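Local coordinates for protein ORF14 (Streptomyces clavuligerus, PDB 2WPW) that binds acetyl-coenzyme A and probably acts as an acyltransferase, being a tandem protein of the GCN5-related N-acetyltransferase family, at residues T122-E127 with W328-A333; L59-V64 with A73-L78; P83-D88 with H116-L121. One frame throughout, in Å; residues are numbered along the deposited sequence.

Contact 1 (T122-E127 with W328-A333); sequences TATVVE and WVFWTA
Val125 sets its CG2 methyl over one face of the Trp331 indole, against the five-membered ring, in a CH-pi contact that brings Val125 CG2 to 3.3 Å from Trp331 CD1. With CG beside its own backbone N (chi1 -57°) and the ring turned about chi2, the indole comes back over the partner strand. Glu127 meets the same ring at its edge: the chain is extended beyond CG, and the carboxylate plane is turned 40° from the indole. The bond from Trp331 NE1 to Glu127 OE2 is weak, 3.3 Å long and bent to 133° at the hydrogen. Glu127 OE2 also packs 3.2 Å from Val329 CG2, and its strongest polar partner is Arg150, in a salt bridge. The other face of the strand pair carries Thr122, Thr124, Val126, Trp328, Phe330 and Thr332. There the hydroxyl of Thr124 lies in the plane of the Phe330 ring, OG1 standing 3.7 Å from CD1 at its edge, while the methyls of Thr122 and Thr332 meet with their CG2 atoms 3.5 Å apart. Beneath these side chains runs an antiparallel ladder, in which Ala123 with Trp331 and Val125 with Val329 are the hydrogen-bonded pairs. Helix 138-146 covers the Val125 and Trp331 side through Pro139, Ala140 and Ala143, and the bound acetyl-coenzyme A touches Ala123. On the opposite face Trp328 stacks on His158 and Phe330 packs on Ile153, both of strand 149-162, which adjoins strand 323-334 on the side away from strand 120-127.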
loop_
_atom_site.group_PDB
_atom_site.type_symbol
_atom_site.label_atom_id
_atom_site.label_comp_id
_atom_site.label_asym_id
_atom_site.label_seq_id
_atom_site.Cartn_x
_atom_site.Cartn_y
_atom_site.Cartn_z
ATOM N N THR A 122 15.048 1.768 4.240
ATOM C CA THR A 122 13.820 2.230 4.914
ATOM C C THR A 122 12.793 1.078 5.070
ATOM O O THR A 122 12.778 0.099 4.287
ATOM C CB THR A 122 13.194 3.436 4.159
ATOM O OG1 THR A 122 12.964 3.056 2.797
ATOM C CG2 THR A 122 14.181 4.682 4.199
ATOM N N ALA A 123 11.951 1.184 6.085
ATOM C CA ALA A 123 10.917 0.188 6.279
ATOM C C ALA A 123 9.717 0.794 6.939
ATOM O O ALA A 123 9.787 1.828 7.587
ATOM C CB ALA A 123 11.461 -0.954 7.117
ATOM N N THR A 124 8.584 0.146 6.755
ATOM C CA THR A 124 7.376 0.454 7.497
ATOM C C THR A 124 7.142 -0.612 8.558
ATOM O O THR A 124 7.168 -1.812 8.272
ATOM C CB THR A 124 6.215 0.448 6.573
ATOM O OG1 THR A 124 6.424 1.482 5.624
ATOM C CG2 THR A 124 4.893 0.725 7.350
ATOM N N VAL A 125 6.894 -0.184 9.790
ATOM C CA VAL A 125 6.848 -1.148 10.889
ATOM C C VAL A 125 5.544 -0.964 11.613
ATOM O O VAL A 125 5.222 0.162 11.982
ATOM C CB VAL A 125 8.036 -0.912 11.876
ATOM C CG1 VAL A 125 7.971 -1.845 13.112
ATOM C CG2 VAL A 125 9.381 -1.031 11.140
ATOM N N VAL A 126 4.791 -2.046 11.844
ATOM C CA VAL A 126 3.473 -1.881 12.499
ATOM C C VAL A 126 3.607 -1.696 13.994
ATOM O O VAL A 126 4.198 -2.553 14.641
ATOM C CB VAL A 126 2.549 -3.082 12.238
ATOM C CG1 VAL A 126 1.238 -2.902 13.024
ATOM C CG2 VAL A 126 2.292 -3.207 10.725
ATOM N N GLU A 127 3.098 -0.584 14.544
ATOM C CA GLU A 127 3.154 -0.370 15.992
ATOM C C GLU A 127 1.840 0.117 16.503
ATOM O O GLU A 127 0.850 0.162 15.757
ATOM C CB GLU A 127 4.211 0.632 16.375
ATOM C CG GLU A 127 5.536 0.304 15.759
ATOM C CD GLU A 127 6.693 1.039 16.434
ATOM O OE1 GLU A 127 6.825 0.830 17.658
ATOM O OE2 GLU A 127 7.442 1.800 15.736
ATOM N N TRP A 328 1.471 2.888 11.336
ATOM C CA TRP A 328 2.467 2.518 10.369
ATOM C C TRP A 328 3.718 3.403 10.515
ATOM O O TRP A 328 3.783 4.433 9.894
ATOM C CB TRP A 328 1.863 2.641 8.963
ATOM C CG TRP A 328 0.962 1.484 8.594
ATOM C CD1 TRP A 328 0.585 0.446 9.420
ATOM C CD2 TRP A 328 0.250 1.277 7.358
ATOM N NE1 TRP A 328 -0.258 -0.387 8.774
ATOM C CE2 TRP A 328 -0.482 0.071 7.505
ATOM C CE3 TRP A 328 0.197 1.965 6.125
ATOM C CZ2 TRP A 328 -1.265 -0.476 6.469
ATOM C CZ3 TRP A 328 -0.582 1.435 5.090
ATOM C CH2 TRP A 328 -1.296 0.209 5.262
ATOM N N VAL A 329 4.683 3.008 11.358
ATOM C CA VAL A 329 5.868 3.827 11.690
ATOM C C VAL A 329 7.030 3.644 10.663
ATOM O O VAL A 329 7.270 2.543 10.218
ATOM C CB VAL A 329 6.384 3.482 13.098
ATOM C CG1 VAL A 329 7.475 4.504 13.570
ATOM C CG2 VAL A 329 5.210 3.348 14.104
ATOM N N PHE A 330 7.712 4.727 10.272
ATOM C CA PHE A 330 8.796 4.624 9.265
ATOM C C PHE A 330 10.164 4.563 9.906
ATOM O O PHE A 330 10.474 5.352 10.781
ATOM C CB PHE A 330 8.728 5.800 8.265
ATOM C CG PHE A 330 7.371 5.957 7.657
ATOM C CD1 PHE A 330 6.790 4.900 6.961
ATOM C CD2 PHE A 330 6.632 7.102 7.854
ATOM C CE1 PHE A 330 5.496 4.996 6.441
ATOM C CE2 PHE A 330 5.338 7.212 7.324
ATOM C CZ PHE A 330 4.766 6.145 6.630
ATOM N N TRP A 331 10.993 3.639 9.455
ATOM C CA TRP A 331 12.322 3.510 10.019
ATOM C C TRP A 331 13.352 3.589 8.912
ATOM O O TRP A 331 13.055 3.353 7.744
ATOM C CB TRP A 331 12.508 2.221 10.859
ATOM C CG TRP A 331 11.566 1.999 12.038
ATOM C CD1 TRP A 331 10.190 2.038 12.012
ATOM C CD2 TRP A 331 11.915 1.606 13.384
ATOM N NE1 TRP A 331 9.668 1.755 13.269
ATOM C CE2 TRP A 331 10.694 1.472 14.121
ATOM C CE3 TRP A 331 13.134 1.395 14.053
ATOM C CZ2 TRP A 331 10.656 1.125 15.472
ATOM C CZ3 TRP A 331 13.096 1.032 15.412
ATOM C CH2 TRP A 331 11.856 0.893 16.102
ATOM N N THR A 332 14.566 3.981 9.287
ATOM C CA THR A 332 15.684 4.082 8.358
ATOM C C THR A 332 16.886 3.480 9.071
ATOM O O THR A 332 16.925 3.384 10.312
ATOM C CB THR A 332 16.092 5.542 8.023
ATOM O OG1 THR A 332 16.262 6.247 9.237
ATOM C CG2 THR A 332 15.035 6.289 7.229
ATOM N N ALA A 333 17.869 3.084 8.281
ATOM C CA ALA A 333 19.086 2.589 8.823
ATOM C C ALA A 333 20.151 2.733 7.779
ATOM O O ALA A 333 19.874 2.872 6.577
ATOM C CB ALA A 333 18.936 1.110 9.229
#

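Contact 2 (L59-V64 with A73-L78); sequences LDDWVV and ALRLAL
Asp61 and Arg75 both turn CG to the side of their own backbone N (chi1 -62° and -58°), and a bend at chi3 of Arg75 then swings the guanidinium round to the carboxylate. The grip is side-on and takes two nitrogens: Arg75 NE donates to Asp61 OD1 at 2.7 Å, and Arg75 NH2 to Asp61 OD2 at 2.9 Å. OD1 lies in the guanidinium plane, yet the two flat groups stand 71° apart, and both oxygens are met from above the carboxylate plane. A water donates to Asp61 OD1 at 2.6 Å and to the carbonyl oxygen of Leu76, tying the acid to the backbone, while Ser49 holds Arg75 NH1. Leu59 CD1 rests 3.6 Å from Arg75 NH2. Replacing Arg75 by an alanine is likely to leave the Asp61 carboxylate without its charged mate and Leu59 CD1 without the guanidinium beside it. On the opposite face Trp62 NE1 donates to Asp60 OD1 at 2.7 Å, and His116 takes the other oxygen of that acid. On this face too, Leu74 packs on Leu105 and Ala109 of helix 101-115. Backbone bonds join Asp60 with Leu76 and Trp62 with Leu74 in both directions. The arrangement is an antiparallel beta hairpin, strands 57-66 and 69-79, of the kind that precedes the acetyl-CoA-binding strand in the GNAT fold.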
loop_
_atom_site.group_PDB
_atom_site.type_symbol
_atom_site.label_atom_id
_atom_site.label_comp_id
_atom_site.label_asym_id
_atom_site.label_seq_id
_atom_site.Cartn_x
_atom_site.Cartn_y
_atom_site.Cartn_z
ATOM N N LEU A 59 13.136 -4.358 -8.521
ATOM C CA LEU A 59 12.796 -5.225 -7.394
ATOM C C LEU A 59 13.873 -6.239 -7.142
ATOM O O LEU A 59 14.295 -6.939 -8.039
ATOM C CB LEU A 59 11.475 -5.965 -7.604
ATOM C CG LEU A 59 10.214 -5.143 -7.917
ATOM C CD1 LEU A 59 9.000 -6.043 -7.833
ATOM C CD2 LEU A 59 10.013 -3.930 -7.039
ATOM N N ASP A 60 14.334 -6.341 -5.915
ATOM C CA ASP A 60 15.327 -7.368 -5.634
ATOM C C ASP A 60 14.752 -8.359 -4.619
ATOM O O ASP A 60 14.805 -8.104 -3.433
ATOM C CB ASP A 60 16.599 -6.707 -5.128
ATOM C CG ASP A 60 17.834 -7.566 -5.344
ATOM O OD1 ASP A 60 17.748 -8.816 -5.388
ATOM O OD2 ASP A 60 18.917 -6.966 -5.428
ATOM N N ASP A 61 14.196 -9.473 -5.085
ATOM C CA ASP A 61 13.459 -10.399 -4.229
ATOM C C ASP A 61 14.228 -11.662 -3.891
ATOM O O ASP A 61 14.844 -12.290 -4.759
ATOM C CB ASP A 61 12.131 -10.797 -4.880
ATOM C CG ASP A 61 11.198 -9.595 -5.086
ATOM O OD1 ASP A 61 11.200 -8.682 -4.253
ATOM O OD2 ASP A 61 10.440 -9.560 -6.069
ATOM N N TRP A 62 14.147 -12.082 -2.635
ATOM C CA TRP A 62 14.883 -13.258 -2.181
ATOM C C TRP A 62 14.083 -14.142 -1.246
ATOM O O TRP A 62 13.237 -13.695 -0.467
ATOM C CB TRP A 62 16.190 -12.857 -1.444
ATOM C CG TRP A 62 17.189 -12.261 -2.329
ATOM C CD1 TRP A 62 17.154 -11.024 -2.858
ATOM C CD2 TRP A 62 18.347 -12.889 -2.842
ATOM N NE1 TRP A 62 18.225 -10.814 -3.666
ATOM C CE2 TRP A 62 18.993 -11.948 -3.667
ATOM C CE3 TRP A 62 18.935 -14.158 -2.656
ATOM C CZ2 TRP A 62 20.218 -12.219 -4.316
ATOM C CZ3 TRP A 62 20.141 -14.437 -3.300
ATOM C CH2 TRP A 62 20.772 -13.457 -4.133
ATOM N N VAL A 63 14.423 -15.413 -1.272
ATOM C CA VAL A 63 13.900 -16.344 -0.302
ATOM C C VAL A 63 15.083 -17.027 0.419
ATOM O O VAL A 63 16.162 -17.212 -0.164
ATOM C CB VAL A 63 12.993 -17.327 -1.027
ATOM C CG1 VAL A 63 13.119 -18.661 -0.486
ATOM C CG2 VAL A 63 11.491 -16.787 -1.068
ATOM N N VAL A 64 14.904 -17.370 1.685
ATOM C CA VAL A 64 15.936 -18.074 2.380
ATOM C C VAL A 64 15.365 -19.443 2.752
ATOM O O VAL A 64 14.185 -19.550 3.174
ATOM C CB VAL A 64 16.432 -17.246 3.618
ATOM C CG1 VAL A 64 15.686 -17.604 4.838
ATOM C CG2 VAL A 64 17.830 -17.502 3.884
ATOM N N ALA A 73 11.727 -14.691 3.770
ATOM C CA ALA A 73 11.743 -13.900 2.530
ATOM C C ALA A 73 12.170 -12.443 2.748
ATOM O O ALA A 73 11.895 -11.822 3.806
ATOM C CB ALA A 73 10.414 -13.955 1.870
ATOM N N LEU A 74 12.864 -11.911 1.739
ATOM C CA LEU A 74 13.304 -10.535 1.740
ATOM C C LEU A 74 13.019 -9.932 0.369
ATOM O O LEU A 74 13.423 -10.466 -0.647
ATOM C CB LEU A 74 14.786 -10.419 2.073
ATOM C CG LEU A 74 15.384 -8.992 1.911
ATOM C CD1 LEU A 74 15.040 -8.095 3.099
ATOM C CD2 LEU A 74 16.916 -9.105 1.797
ATOM N N ARG A 75 12.271 -8.841 0.333
ATOM C CA ARG A 75 12.062 -8.137 -0.918
ATOM C C ARG A 75 12.508 -6.677 -0.752
ATOM O O ARG A 75 12.137 -5.960 0.205
ATOM C CB ARG A 75 10.600 -8.183 -1.284
ATOM C CG ARG A 75 10.042 -9.559 -1.407
ATOM C CD ARG A 75 8.575 -9.530 -2.056
ATOM N NE ARG A 75 8.623 -9.088 -3.455
ATOM C CZ ARG A 75 7.571 -8.874 -4.216
ATOM N NH1 ARG A 75 6.333 -8.976 -3.716
ATOM N NH2 ARG A 75 7.755 -8.515 -5.489
ATOM N N LEU A 76 13.314 -6.219 -1.670
ATOM C CA LEU A 76 13.718 -4.837 -1.631
ATOM C C LEU A 76 13.227 -4.196 -2.918
ATOM O O LEU A 76 13.227 -4.852 -3.999
ATOM C CB LEU A 76 15.233 -4.717 -1.534
ATOM C CG LEU A 76 15.999 -5.268 -0.313
ATOM C CD1 LEU A 76 17.408 -4.871 -0.406
ATOM C CD2 LEU A 76 15.477 -4.735 0.957
ATOM N N ALA A 77 12.775 -2.934 -2.779
ATOM C CA ALA A 77 12.420 -2.046 -3.883
ATOM C C ALA A 77 13.506 -0.977 -3.976
ATOM O O ALA A 77 13.784 -0.335 -2.984
ATOM C CB ALA A 77 11.044 -1.381 -3.655
ATOM N N LEU A 78 14.106 -0.810 -5.164
ATOM C CA LEU A 78 15.170 0.188 -5.408
ATOM C C LEU A 78 14.708 1.300 -6.371
ATOM O O LEU A 78 14.721 1.106 -7.614
ATOM C CB LEU A 78 16.368 -0.495 -6.066
ATOM C CG LEU A 78 17.416 -1.239 -5.198
ATOM C CD1 LEU A 78 16.893 -1.556 -3.844
ATOM C CD2 LEU A 78 17.909 -2.545 -5.899
HETATM O O HOH W 1 10.828 -6.094 -4.171
#

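Contact 3 (P83-D88 with H116-L121); sequences PTARVD and HDRTTL
A beta-alpha-beta unit, strand 84-92, helix 101-115 and strand 120-127, closes here, where its two parallel strands first come together; in the GNAT fold this is the unit that cradles acetyl-CoA. Arg98, Arg99 and Gly100 just before the helix, and Gly102 and Arg103 in its first turn, are among the acetyl-CoA-binding residues seen in this protein. The helix ends in a Schellman motif with Asp117 at its positive-phi position, and the chain then turns to meet Pro83. The carbonyl oxygen of Pro83 accepts Thr119 N at 2.9 Å and has Arg118 CB 3.2 Å away. Ala85 N in turn donates to Thr120 O at 3.1 Å, with the donor lying in the carbonyl plane. The Thr84 and Thr120 side chains share one face of the pair and cross at a slant: Thr84 CG2, anti to its carbonyl carbon (chi1 55°), faces Thr120 OG1 at 3.0 Å. Arg118, in the loop before the strand and bent at chi2 (86°), carries its guanidinium alongside strand 84-92 toward the carbonyl of Thr84, although the position of that oxygen is doubtful; Pro79 O receives the NH2 group. Further along, Val87 CG2 meets Leu121 CD2 at 4.0 Å. Leu121 packs on Trp106, Ala109 and Ala113 of helix 101-115, so this helix covers its face of the strands. Ala85 packs on Leu78 of strand 69-79, which flanks strand 84-92, while strand 323-334 borders strand 120-127 on its other side.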
loop_
_atom_site.group_PDB
_atom_site.type_symbol
_atom_site.label_atom_id
_atom_site.label_comp_id
_atom_site.label_asym_id
_atom_site.label_seq_id
_atom_site.Cartn_x
_atom_site.Cartn_y
_atom_site.Cartn_z
ATOM N N PRO A 83 19.007 7.161 -3.246
ATOM C CA PRO A 83 20.091 6.515 -2.516
ATOM C C PRO A 83 19.564 5.573 -1.415
ATOM O O PRO A 83 20.310 5.142 -0.534
ATOM C CB PRO A 83 20.846 7.707 -1.916
ATOM C CG PRO A 83 19.687 8.724 -1.623
ATOM C CD PRO A 83 18.650 8.488 -2.687
ATOM N N THR A 84 18.302 5.211 -1.489
ATOM C CA THR A 84 17.812 4.310 -0.505
ATOM C C THR A 84 17.365 2.989 -1.128
ATOM O O THR A 84 17.285 2.848 -2.355
ATOM C CB THR A 84 16.610 4.911 0.221
ATOM O OG1 THR A 84 15.632 5.284 -0.760
ATOM C CG2 THR A 84 17.009 6.133 0.957
ATOM N N ALA A 85 17.094 2.021 -0.255
ATOM C CA ALA A 85 16.591 0.721 -0.657
ATOM C C ALA A 85 15.446 0.475 0.271
ATOM O O ALA A 85 15.639 0.475 1.451
ATOM C CB ALA A 85 17.641 -0.337 -0.509
ATOM N N ARG A 86 14.247 0.329 -0.260
ATOM C CA ARG A 86 13.103 0.219 0.591
ATOM C C ARG A 86 12.857 -1.257 0.915
ATOM O O ARG A 86 12.779 -2.077 0.024
ATOM C CB ARG A 86 11.871 0.865 -0.088
ATOM C CG ARG A 86 10.581 0.946 0.808
ATOM C CD ARG A 86 9.260 0.988 -0.059
ATOM N NE ARG A 86 9.565 1.776 -1.248
ATOM C CZ ARG A 86 9.097 1.528 -2.449
ATOM N NH1 ARG A 86 8.261 0.510 -2.608
ATOM N NH2 ARG A 86 9.479 2.288 -3.463
ATOM N N VAL A 87 12.699 -1.593 2.177
ATOM C CA VAL A 87 12.485 -2.975 2.539
ATOM C C VAL A 87 10.993 -3.292 2.442
ATOM O O VAL A 87 10.227 -2.915 3.345
ATOM C CB VAL A 87 12.950 -3.216 4.008
ATOM C CG1 VAL A 87 12.526 -4.630 4.472
ATOM C CG2 VAL A 87 14.480 -3.034 4.166
ATOM N N ASP A 88 10.537 -3.957 1.367
ATOM C CA ASP A 88 9.100 -4.183 1.255
ATOM C C ASP A 88 8.696 -5.461 1.999
ATOM O O ASP A 88 7.538 -5.656 2.334
ATOM C CB ASP A 88 8.678 -4.342 -0.180
ATOM C CG ASP A 88 8.428 -2.994 -0.905
ATOM O OD1 ASP A 88 8.622 -2.979 -2.152
ATOM O OD2 ASP A 88 7.985 -1.979 -0.273
ATOM N N HIS A 116 24.200 -2.054 -4.456
ATOM C CA HIS A 116 23.357 -1.275 -5.347
ATOM C C HIS A 116 23.537 0.212 -5.154
ATOM O O HIS A 116 22.692 0.989 -5.597
ATOM C CB HIS A 116 21.894 -1.558 -5.013
ATOM C CG HIS A 116 21.374 -2.832 -5.592
ATOM N ND1 HIS A 116 21.595 -3.196 -6.901
ATOM C CD2 HIS A 116 20.607 -3.812 -5.051
ATOM C CE1 HIS A 116 20.981 -4.340 -7.144
ATOM N NE2 HIS A 116 20.387 -4.745 -6.035
ATOM N N ASP A 117 24.588 0.610 -4.435
ATOM C CA ASP A 117 24.851 2.009 -4.209
ATOM C C ASP A 117 23.836 2.756 -3.386
ATOM O O ASP A 117 23.572 3.905 -3.645
ATOM C CB ASP A 117 24.954 2.713 -5.525
ATOM C CG ASP A 117 26.347 2.793 -5.987
ATOM O OD1 ASP A 117 26.568 2.675 -7.225
ATOM O OD2 ASP A 117 27.228 2.959 -5.092
ATOM N N ARG A 118 23.285 2.123 -2.374
ATOM C CA ARG A 118 22.369 2.818 -1.483
ATOM C C ARG A 118 22.955 2.904 -0.093
ATOM O O ARG A 118 23.520 1.945 0.425
ATOM C CB ARG A 118 21.014 2.120 -1.459
ATOM C CG ARG A 118 20.113 2.554 -2.658
ATOM C CD ARG A 118 20.369 1.747 -3.859
ATOM N NE ARG A 118 19.960 2.220 -5.195
ATOM C CZ ARG A 118 18.734 2.551 -5.648
ATOM N NH1 ARG A 118 17.666 2.727 -4.871
ATOM N NH2 ARG A 118 18.601 2.818 -6.939
ATOM N N THR A 119 22.811 4.068 0.516
ATOM C CA THR A 119 23.339 4.315 1.843
ATOM C C THR A 119 22.365 4.058 3.021
ATOM O O THR A 119 22.799 3.771 4.130
ATOM C CB THR A 119 23.954 5.726 1.908
ATOM O OG1 THR A 119 22.920 6.709 1.759
ATOM C CG2 THR A 119 24.933 5.899 0.737
ATOM N N THR A 120 21.073 4.120 2.799
ATOM C CA THR A 120 20.120 3.807 3.891
ATOM C C THR A 120 19.062 2.762 3.452
ATOM O O THR A 120 18.773 2.606 2.261
ATOM C CB THR A 120 19.375 5.098 4.371
ATOM O OG1 THR A 120 18.956 5.817 3.214
ATOM C CG2 THR A 120 20.287 6.058 5.193
ATOM N N LEU A 121 18.531 2.023 4.417
ATOM C CA LEU A 121 17.387 1.169 4.183
ATOM C C LEU A 121 16.214 1.816 4.869
ATOM O O LEU A 121 16.352 2.358 5.946
ATOM C CB LEU A 121 17.585 -0.217 4.771
ATOM C CG LEU A 121 18.517 -1.120 3.975
ATOM C CD1 LEU A 121 19.911 -0.566 4.099
ATOM C CD2 LEU A 121 18.455 -2.582 4.448
#

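Along the chain contact 2 closes first, then contact 3, and contact 1 opens last, completed by the strand at the C-terminal end. Their centres follow the strand order: contacts 2 and 3 are 12 Å apart, contacts 3 and 1 are 13 Å apart, and contacts 1 and 2 are 17 Å apart without touching. Strand 84-92 neighbours strand 69-79, with Asp88 N probably hydrogen-bonded to Arg75 O, while strand 120-127 is shared by contacts 1 and 3. The C-terminal strand 323-334 thereby joins the N-terminal acetyltransferase unit beside its bound acetyl-coenzyme A.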